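Local coordinates for protein phospholipase C-beta (PLC-beta) (Sepia officinalis, PDB 3QR0) that belongs to the beta class of phospholipase C proteins, combining PH, EF-hand, TIM-barrel and C2 modules, with a calcium ion bound in the barrel region, at residues N150-W155 against T217-Y222; L223-R228 against N695-Y700; P638-T643 against Y676-D681. All coordinates share one frame; numbering follows the deposited sequence.

Interaction 1: residues N150-W155 against T217-Y222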
loop_
_atom_site.group_PDB
_atom_site.type_symbol
_atom_site.label_atom_id
_atom_site.label_comp_id
_atom_site.label_asym_id
_atom_site.label_seq_id
_atom_site.Cartn_x
_atom_site.Cartn_y
_atom_site.Cartn_z
ATOM N N ASN A 150 -9.076 12.836 2.529
ATOM C CA ASN A 150 -9.475 12.964 3.924
ATOM C C ASN A 150 -10.967 12.643 4.028
ATOM O O ASN A 150 -11.615 12.374 3.014
ATOM C CB ASN A 150 -9.150 14.384 4.432
ATOM C CG ASN A 150 -9.011 14.461 5.951
ATOM O OD1 ASN A 150 -9.239 13.480 6.658
ATOM N ND2 ASN A 150 -8.646 15.640 6.456
ATOM N N GLN A 151 -11.512 12.672 5.239
ATOM C CA GLN A 151 -12.898 12.258 5.463
ATOM C C GLN A 151 -13.944 13.076 4.695
ATOM O O GLN A 151 -14.940 12.506 4.238
ATOM C CB GLN A 151 -13.233 12.260 6.953
ATOM C CG GLN A 151 -14.481 11.463 7.289
ATOM C CD GLN A 151 -14.774 11.450 8.770
ATOM O OE1 GLN A 151 -15.803 11.970 9.217
ATOM N NE2 GLN A 151 -13.868 10.867 9.549
ATOM N N LEU A 152 -13.733 14.386 4.549
ATOM C CA LEU A 152 -14.650 15.224 3.754
ATOM C C LEU A 152 -14.694 14.767 2.294
ATOM O O LEU A 152 -15.754 14.765 1.670
ATOM C CB LEU A 152 -14.264 16.706 3.816
ATOM C CG LEU A 152 -15.258 17.687 3.179
ATOM C CD1 LEU A 152 -16.559 17.741 3.976
ATOM C CD2 LEU A 152 -14.645 19.084 3.066
ATOM N N GLY A 153 -13.539 14.389 1.754
ATOM C CA GLY A 153 -13.471 13.792 0.422
ATOM C C GLY A 153 -14.250 12.492 0.314
ATOM O O GLY A 153 -14.869 12.220 -0.720
ATOM N N GLU A 154 -14.221 11.681 1.370
ATOM C CA GLU A 154 -14.998 10.441 1.395
ATOM C C GLU A 154 -16.491 10.716 1.528
ATOM O O GLU A 154 -17.313 9.947 1.029
ATOM C CB GLU A 154 -14.535 9.508 2.517
ATOM C CG GLU A 154 -13.181 8.853 2.261
ATOM C CD GLU A 154 -13.200 7.818 1.127
ATOM O OE1 GLU A 154 -14.288 7.444 0.632
ATOM O OE2 GLU A 154 -12.103 7.384 0.723
ATOM N N TRP A 155 -16.830 11.808 2.208
ATOM C CA TRP A 155 -18.214 12.241 2.325
ATOM C C TRP A 155 -18.711 12.696 0.953
ATOM O O TRP A 155 -19.844 12.401 0.575
ATOM C CB TRP A 155 -18.329 13.365 3.352
ATOM C CG TRP A 155 -19.716 13.597 3.856
ATOM C CD1 TRP A 155 -20.443 14.747 3.753
ATOM C CD2 TRP A 155 -20.542 12.659 4.552
ATOM N NE1 TRP A 155 -21.674 14.582 4.340
ATOM C CE2 TRP A 155 -21.762 13.309 4.837
ATOM C CE3 TRP A 155 -20.373 11.329 4.955
ATOM C CZ2 TRP A 155 -22.808 12.679 5.511
ATOM C CZ3 TRP A 155 -21.411 10.702 5.632
ATOM C CH2 TRP A 155 -22.616 11.382 5.901
ATOM N N THR A 217 -25.419 21.317 2.080
ATOM C CA THR A 217 -26.520 20.807 2.895
ATOM C C THR A 217 -26.267 19.347 3.282
ATOM O O THR A 217 -26.627 18.921 4.382
ATOM C CB THR A 217 -27.862 20.929 2.160
ATOM O OG1 THR A 217 -28.017 22.273 1.689
ATOM C CG2 THR A 217 -29.017 20.577 3.084
ATOM N N PHE A 218 -25.646 18.583 2.383
ATOM C CA PHE A 218 -25.217 17.219 2.713
ATOM C C PHE A 218 -24.203 17.215 3.867
ATOM O O PHE A 218 -24.212 16.300 4.691
ATOM C CB PHE A 218 -24.645 16.496 1.483
ATOM C CG PHE A 218 -24.500 15.001 1.663
ATOM C CD1 PHE A 218 -25.607 14.211 1.957
ATOM C CD2 PHE A 218 -23.265 14.384 1.526
ATOM C CE1 PHE A 218 -25.480 12.829 2.120
ATOM C CE2 PHE A 218 -23.131 13.000 1.684
ATOM C CZ PHE A 218 -24.237 12.226 1.984
ATOM N N PHE A 219 -23.340 18.229 3.939
ATOM C CA PHE A 219 -22.439 18.361 5.091
ATOM C C PHE A 219 -23.210 18.710 6.364
ATOM O O PHE A 219 -22.877 18.225 7.442
ATOM C CB PHE A 219 -21.332 19.393 4.854
ATOM C CG PHE A 219 -20.312 19.430 5.961
ATOM C CD1 PHE A 219 -19.381 18.408 6.094
ATOM C CD2 PHE A 219 -20.310 20.465 6.893
ATOM C CE1 PHE A 219 -18.440 18.425 7.124
ATOM C CE2 PHE A 219 -19.370 20.488 7.934
ATOM C CZ PHE A 219 -18.438 19.465 8.045
ATOM N N LYS A 220 -24.242 19.540 6.240
ATOM C CA LYS A 220 -25.123 19.844 7.374
ATOM C C LYS A 220 -25.817 18.558 7.877
ATOM O O LYS A 220 -26.103 18.419 9.063
ATOM C CB LYS A 220 -26.156 20.917 6.988
ATOM C CG LYS A 220 -26.664 21.749 8.163
ATOM C CD LYS A 220 -27.685 22.808 7.727
ATOM C CE LYS A 220 -28.454 23.352 8.928
ATOM N NZ LYS A 220 -29.498 24.355 8.552
ATOM N N PHE A 221 -26.068 17.615 6.969
ATOM C CA PHE A 221 -26.579 16.291 7.341
ATOM C C PHE A 221 -25.555 15.527 8.190
ATOM O O PHE A 221 -25.920 14.925 9.198
ATOM C CB PHE A 221 -26.984 15.507 6.083
ATOM C CG PHE A 221 -27.207 14.032 6.307
ATOM C CD1 PHE A 221 -28.194 13.584 7.172
ATOM C CD2 PHE A 221 -26.459 13.092 5.611
ATOM C CE1 PHE A 221 -28.411 12.223 7.359
ATOM C CE2 PHE A 221 -26.669 11.733 5.792
ATOM C CZ PHE A 221 -27.646 11.298 6.668
ATOM N N TYR A 222 -24.284 15.566 7.789
ATOM C CA TYR A 222 -23.190 15.009 8.597
ATOM C C TYR A 222 -23.203 15.601 10.010
ATOM O O TYR A 222 -23.117 14.867 10.992
ATOM C CB TYR A 222 -21.822 15.271 7.941
ATOM C CG TYR A 222 -20.637 14.702 8.705
ATOM C CD1 TYR A 222 -20.065 13.492 8.338
ATOM C CD2 TYR A 222 -20.083 15.385 9.788
ATOM C CE1 TYR A 222 -18.980 12.967 9.034
ATOM C CE2 TYR A 222 -19.002 14.868 10.493
ATOM C CZ TYR A 222 -18.453 13.657 10.109
ATOM O OH TYR A 222 -17.386 13.131 10.798
#
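W155 enters a hole between F218, F219, F221 and Y222. Its CB is directed at helix 217-222, and with CG anti to the backbone N (chi1 -162°) the indole reaches out between the F218 ring on one face and Y222 on the other. From CB, CG comes to 4.1 Å of F218 CE2; CD1 follows, 3.6 Å from CD2 of F218. NE1 then points at the backbone, donating to F218 O over 3.1 Å with an N-H...O angle of 164°. The acceptor lies in the indole plane, but the donor stands above the carbonyl plane. Y222 N reaches F218 O from the opposite face, so two bonds grip this oxygen. CE2 of W155 is 3.5 Å from CE2 of F218 in an offset stack of nearly parallel rings. On the other face, Y222 presents its edge; the planes stand at 81°, a T-shaped pair, with CD1 of Y222 centred over the indole. CZ2 of W155 meets CD2 of F221 at 3.7 Å at the indole edge; CH2, at the tip, lies near F221 CE2 and, like CE3 and CZ3, near Y222 CD1.

Beside this, Q151 OE1 receives a short bond of 2.5 Å from Y222 OH, helping to hold the phenol oxygen, which also bonds R228 NH1. L152 CD1 packs on F219 CD1 at 3.6 Å. W155 is thus a knob in a four-residue hole, and with F218 and Y222 it forms an aromatic cluster joining helices 151-165 and 215-225 in the EF-hand part of the protein.

Interaction 2: residues L223-R228 against N695-Y700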
loop_
_atom_site.group_PDB
_atom_site.type_symbol
_atom_site.label_atom_id
_atom_site.label_comp_id
_atom_site.label_asym_id
_atom_site.label_seq_id
_atom_site.Cartn_x
_atom_site.Cartn_y
_atom_site.Cartn_z
ATOM N N LEU A 223 -23.314 16.927 10.096
ATOM C CA LEU A 223 -23.354 17.620 11.389
ATOM C C LEU A 223 -24.541 17.162 12.237
ATOM O O LEU A 223 -24.412 16.991 13.448
ATOM C CB LEU A 223 -23.416 19.140 11.196
ATOM C CG LEU A 223 -22.235 19.815 10.494
ATOM C CD1 LEU A 223 -22.483 21.322 10.353
ATOM C CD2 LEU A 223 -20.945 19.549 11.246
ATOM N N ALA A 224 -25.688 16.964 11.589
ATOM C CA ALA A 224 -26.897 16.479 12.258
ATOM C C ALA A 224 -26.832 14.999 12.647
ATOM O O ALA A 224 -27.504 14.584 13.593
ATOM C CB ALA A 224 -28.118 16.720 11.375
ATOM N N LEU A 225 -26.048 14.207 11.915
ATOM C CA LEU A 225 -26.007 12.760 12.126
ATOM C C LEU A 225 -25.064 12.351 13.246
ATOM O O LEU A 225 -25.481 11.705 14.207
ATOM C CB LEU A 225 -25.604 12.029 10.840
ATOM C CG LEU A 225 -25.545 10.496 10.945
ATOM C CD1 LEU A 225 -26.883 9.942 11.426
ATOM C CD2 LEU A 225 -25.151 9.874 9.613
ATOM N N LEU A 226 -23.788 12.701 13.111
ATOM C CA LEU A 226 -22.788 12.267 14.083
ATOM C C LEU A 226 -22.732 13.229 15.256
ATOM O O LEU A 226 -22.894 14.436 15.088
ATOM C CB LEU A 226 -21.399 12.130 13.449
ATOM C CG LEU A 226 -21.246 10.932 12.510
ATOM C CD1 LEU A 226 -21.910 11.228 11.186
ATOM C CD2 LEU A 226 -19.787 10.558 12.310
ATOM N N GLU A 227 -22.523 12.668 16.446
ATOM C CA GLU A 227 -22.259 13.447 17.651
ATOM C C GLU A 227 -20.747 13.496 17.855
ATOM O O GLU A 227 -20.162 12.640 18.526
ATOM C CB GLU A 227 -22.964 12.829 18.866
ATOM C CG GLU A 227 -24.445 13.195 18.951
ATOM C CD GLU A 227 -25.243 12.314 19.911
ATOM O OE1 GLU A 227 -24.746 11.235 20.314
ATOM O OE2 GLU A 227 -26.380 12.704 20.256
ATOM N N ARG A 228 -20.117 14.495 17.243
ATOM C CA ARG A 228 -18.685 14.707 17.385
ATOM C C ARG A 228 -18.447 15.543 18.653
ATOM O O ARG A 228 -18.012 16.697 18.588
ATOM C CB ARG A 228 -18.133 15.390 16.132
ATOM C CG ARG A 228 -18.387 14.612 14.825
ATOM C CD ARG A 228 -17.667 13.263 14.799
ATOM N NE ARG A 228 -16.243 13.425 15.084
ATOM C CZ ARG A 228 -15.304 13.696 14.182
ATOM N NH1 ARG A 228 -15.600 13.814 12.888
ATOM N NH2 ARG A 228 -14.047 13.843 14.584
ATOM N N ASN A 695 -21.599 0.584 18.952
ATOM C CA ASN A 695 -21.545 1.821 18.182
ATOM C C ASN A 695 -20.528 1.672 17.060
ATOM O O ASN A 695 -19.323 1.701 17.298
ATOM C CB ASN A 695 -21.192 3.007 19.087
ATOM C CG ASN A 695 -21.377 4.358 18.398
ATOM O OD1 ASN A 695 -21.600 4.436 17.185
ATOM N ND2 ASN A 695 -21.275 5.432 19.177
ATOM N N GLY A 696 -21.027 1.486 15.843
ATOM C CA GLY A 696 -20.185 1.411 14.659
ATOM C C GLY A 696 -20.133 2.718 13.889
ATOM O O GLY A 696 -19.415 2.812 12.893
ATOM N N MET A 697 -20.881 3.723 14.349
ATOM C CA MET A 697 -21.064 4.970 13.601
ATOM C C MET A 697 -20.199 6.109 14.140
ATOM O O MET A 697 -19.543 6.807 13.367
ATOM C CB MET A 697 -22.545 5.374 13.606
ATOM C CG MET A 697 -22.890 6.584 12.740
ATOM S SD MET A 697 -24.678 6.802 12.524
ATOM C CE MET A 697 -25.014 5.570 11.264
ATOM N N ASP A 698 -20.199 6.304 15.455
ATOM C CA ASP A 698 -19.422 7.387 16.052
ATOM C C ASP A 698 -18.947 7.098 17.483
ATOM O O ASP A 698 -19.241 7.859 18.395
ATOM C CB ASP A 698 -20.209 8.709 15.977
ATOM C CG ASP A 698 -21.540 8.668 16.726
ATOM O OD1 ASP A 698 -21.934 7.603 17.243
ATOM O OD2 ASP A 698 -22.201 9.725 16.795
ATOM N N PRO A 699 -18.184 6.005 17.673
ATOM C CA PRO A 699 -17.661 5.690 19.006
ATOM C C PRO A 699 -16.724 6.782 19.517
ATOM O O PRO A 699 -15.911 7.290 18.750
ATOM C CB PRO A 699 -16.893 4.380 18.786
ATOM C CG PRO A 699 -16.553 4.373 17.326
ATOM C CD PRO A 699 -17.720 5.036 16.659
ATOM N N TYR A 700 -16.843 7.135 20.796
ATOM C CA TYR A 700 -16.028 8.199 21.391
ATOM C C TYR A 700 -15.137 7.618 22.487
ATOM O O TYR A 700 -15.571 7.430 23.616
ATOM C CB TYR A 700 -16.945 9.312 21.924
ATOM C CG TYR A 700 -16.256 10.514 22.559
ATOM C CD1 TYR A 700 -15.092 11.052 22.018
ATOM C CD2 TYR A 700 -16.801 11.136 23.683
ATOM C CE1 TYR A 700 -14.472 12.161 22.597
ATOM C CE2 TYR A 700 -16.189 12.248 24.266
ATOM C CZ TYR A 700 -15.026 12.756 23.710
ATOM O OH TYR A 700 -14.408 13.846 24.271
HETATM O O HOH W 1 -23.247 8.402 19.470
#
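D698 and L226 meet where helix 215-225 ends, their CA atoms 6.2 Å apart, and D698 has more surface buried here than any other residue of the contact. Its CG lies between the backbone N and the carbonyl carbon (chi1 61°), which carries the carboxylate to the chain leaving the helix. There E227 N donates to D698 OD2 over 3.0 Å, nearly straight at 168° and close to the line of the C-O bond. R190, on helix 185-198, makes a salt bridge to the same OD2 and also donates to L225 O, so one guanidinium ties the helix end to the acid. The other oxygen, D698 OD1, accepts from N695 ND2 on its anti side and from a water that donates over 2.7 Å. That water also gives a weak bond to E227 OE1.

M697 has the second largest share. Extended through chi1 (-174°) and chi2, its chain carries SD to 4.0 Å from CD1 of L225, the two side chains crossing at about a right angle, while R190 and D187 also touch M697. L226, third in buried surface, is the first residue to leave helical geometry. Its CD2 lies 3.9 Å from M697 O and 4.1 Å from CB of D698; the L226 and D698 side chains run past each other in opposite directions.

N695 sets the loop's shape: its OD1 accepts from M697 N, an Asx turn, extended to an Asx motif by D698 N. Chemically, the seam combines apolar flanks with a buried carboxylate whose oxygens both have polar partners. The arginine and the backbone N-H would favour its charged form, and R190 probably offsets that charge, easing the closeness of D698 OD2 to E227 OE1.

Interaction 3: residues P638-T643 against Y676-D681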
loop_
_atom_site.group_PDB
_atom_site.type_symbol
_atom_site.label_atom_id
_atom_site.label_comp_id
_atom_site.label_asym_id
_atom_site.label_seq_id
_atom_site.Cartn_x
_atom_site.Cartn_y
_atom_site.Cartn_z
ATOM N N PRO A 638 22.556 -1.014 14.608
ATOM C CA PRO A 638 21.099 -0.958 14.723
ATOM C C PRO A 638 20.532 -1.497 16.038
ATOM O O PRO A 638 19.349 -1.319 16.294
ATOM C CB PRO A 638 20.615 -1.812 13.544
ATOM C CG PRO A 638 21.757 -2.654 13.179
ATOM C CD PRO A 638 22.968 -1.837 13.456
ATOM N N PHE A 639 21.363 -2.137 16.860
ATOM C CA PHE A 639 20.946 -2.559 18.196
ATOM C C PHE A 639 21.224 -1.512 19.277
ATOM O O PHE A 639 21.037 -1.785 20.462
ATOM C CB PHE A 639 21.614 -3.884 18.565
ATOM C CG PHE A 639 21.175 -5.024 17.711
ATOM C CD1 PHE A 639 19.959 -5.655 17.952
ATOM C CD2 PHE A 639 21.959 -5.463 16.655
ATOM C CE1 PHE A 639 19.544 -6.705 17.168
ATOM C CE2 PHE A 639 21.549 -6.511 15.864
ATOM C CZ PHE A 639 20.338 -7.136 16.119
ATOM N N THR A 640 21.662 -0.321 18.872
ATOM C CA THR A 640 21.918 0.762 19.822
ATOM C C THR A 640 20.645 1.135 20.581
ATOM O O THR A 640 19.550 1.111 20.021
ATOM C CB THR A 640 22.476 2.026 19.120
ATOM O OG1 THR A 640 22.744 3.034 20.096
ATOM C CG2 THR A 640 21.491 2.576 18.099
ATOM N N GLU A 641 20.805 1.459 21.864
ATOM C CA GLU A 641 19.703 1.933 22.703
ATOM C C GLU A 641 19.883 3.409 23.068
ATOM O O GLU A 641 19.137 3.949 23.888
ATOM C CB GLU A 641 19.611 1.092 23.978
ATOM C CG GLU A 641 19.581 -0.409 23.729
ATOM C CD GLU A 641 19.297 -1.195 24.988
ATOM O OE1 GLU A 641 18.161 -1.091 25.503
ATOM O OE2 GLU A 641 20.206 -1.909 25.470
ATOM N N SER A 642 20.871 4.056 22.453
ATOM C CA SER A 642 21.184 5.450 22.736
ATOM C C SER A 642 21.066 6.276 21.464
ATOM O O SER A 642 21.008 5.730 20.356
ATOM C CB SER A 642 22.598 5.562 23.304
ATOM O OG SER A 642 23.537 5.024 22.388
ATOM N N THR A 643 21.044 7.593 21.626
ATOM C CA THR A 643 20.918 8.498 20.487
ATOM C C THR A 643 22.109 8.339 19.539
ATOM O O THR A 643 23.233 8.077 19.970
ATOM C CB THR A 643 20.802 9.972 20.927
ATOM O OG1 THR A 643 21.999 10.364 21.603
ATOM C CG2 THR A 643 19.610 10.171 21.853
ATOM N N TYR A 676 7.057 0.407 14.877
ATOM C CA TYR A 676 8.070 -0.511 14.350
ATOM C C TYR A 676 9.215 0.306 13.780
ATOM O O TYR A 676 8.996 1.247 13.012
ATOM C CB TYR A 676 7.497 -1.423 13.251
ATOM C CG TYR A 676 6.069 -1.828 13.486
ATOM C CD1 TYR A 676 5.744 -2.784 14.441
ATOM C CD2 TYR A 676 5.036 -1.239 12.772
ATOM C CE1 TYR A 676 4.419 -3.146 14.679
ATOM C CE2 TYR A 676 3.713 -1.594 13.002
ATOM C CZ TYR A 676 3.411 -2.551 13.953
ATOM O OH TYR A 676 2.096 -2.904 14.181
ATOM N N GLY A 677 10.431 -0.055 14.161
ATOM C CA GLY A 677 11.631 0.623 13.682
ATOM C C GLY A 677 12.829 -0.143 14.183
ATOM O O GLY A 677 12.854 -1.364 14.096
ATOM N N LEU A 678 13.814 0.558 14.736
ATOM C CA LEU A 678 14.897 -0.115 15.442
ATOM C C LEU A 678 14.304 -0.949 16.578
ATOM O O LEU A 678 13.231 -0.619 17.091
ATOM C CB LEU A 678 15.906 0.885 16.009
ATOM C CG LEU A 678 16.807 1.641 15.021
ATOM C CD1 LEU A 678 17.876 2.399 15.794
ATOM C CD2 LEU A 678 17.450 0.702 14.014
ATOM N N PRO A 679 14.991 -2.032 16.972
ATOM C CA PRO A 679 14.496 -2.840 18.083
ATOM C C PRO A 679 14.163 -2.006 19.322
ATOM O O PRO A 679 13.122 -2.222 19.936
ATOM C CB PRO A 679 15.657 -3.800 18.360
ATOM C CG PRO A 679 16.329 -3.950 17.054
ATOM C CD PRO A 679 16.190 -2.629 16.353
ATOM N N THR A 680 15.021 -1.044 19.658
ATOM C CA THR A 680 14.799 -0.175 20.823
ATOM C C THR A 680 13.569 0.740 20.682
ATOM O O THR A 680 13.052 1.238 21.681
ATOM C CB THR A 680 16.050 0.689 21.127
ATOM O OG1 THR A 680 15.971 1.209 22.462
ATOM C CG2 THR A 680 16.187 1.839 20.132
ATOM N N ASP A 681 13.112 0.962 19.450
ATOM C CA ASP A 681 11.944 1.807 19.176
ATOM C C ASP A 681 10.688 1.006 18.834
ATOM O O ASP A 681 9.634 1.590 18.566
ATOM C CB ASP A 681 12.242 2.751 18.005
ATOM C CG ASP A 681 13.343 3.753 18.313
ATOM O OD1 ASP A 681 13.529 4.093 19.495
ATOM O OD2 ASP A 681 14.019 4.209 17.365
HETATM O O HOH W 2 17.978 -0.805 18.670
HETATM O O HOH W 3 16.102 -0.931 24.097
#
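L678 and P679 lean against P638 where a short 3-10 turn, residues 679-681, links strands 669-676 and 683-684 of the C2 domain. The opposing residues, 638-643, belong to the loop that runs from helix 627-630 into strand 650-660, the first strand of the same beta sandwich.

The first shell is largely apolar groups set against carbonyl oxygens and each other. CD2 of L678 touches P638 O at 3.6 Å, and the CD of P679 is closer to that oxygen, at 3.4 Å. F639 begins with its CB directed away from the turn, yet CG is anti to the carbonyl carbon (chi1 -66°), and its ring swings back until CD1 lies 4.1 Å from CG of P679. Next along, the methyl CG2 of T680 lies 3.4 Å from T640 O.

Direct polar bonds between the segments are absent, and water takes their place. One molecule donates to both P638 O and T640 O, and accepts from T680 N over 3.1 Å, so the two carbonyls and the N-H of T680 share a single site. A second water bridges E641 OE1 and T680 OG1; it lies 2.7 Å from that hydroxyl.

Further out, the turn is braced by D681, whose carboxylate oxygens accept from V712 N and L713 N, and by N590, whose amide reaches G677 O. P638 rests on P557 and V561 of helix 557-563, and F639 meets A800 and R797 of helix 793-800, so the contact sits between the sandwich and these two helices. The partner loop holds its own bend through an ST turn: S642 N donates to T640 OG1 over 3.2 Å, at an angle of 165°.

In the fold
Interactions 1 and 2 form one continuous region: their centres are 13 Å apart, both use helix 215-225, and they touch where Y222 OH probably bonds R228 NH1. The first joins two helices of the EF-hand part; the second carries the end of the shared helix to the C2 loop 695-700. Interaction 3 lies 41 Å from interaction 1 and 39 Å from interaction 2 between centres, nearest atoms about 21 and 20 Å apart. Along the chain interaction 1 closes before the others open, whereas interaction 3 falls wholly between the segments of interaction 2. The C2 domain thus meets the EF-hand helices at one end; elsewhere its turn 676-681 touches helix 793-800 and faces helix 557-563 across the loop 638-643.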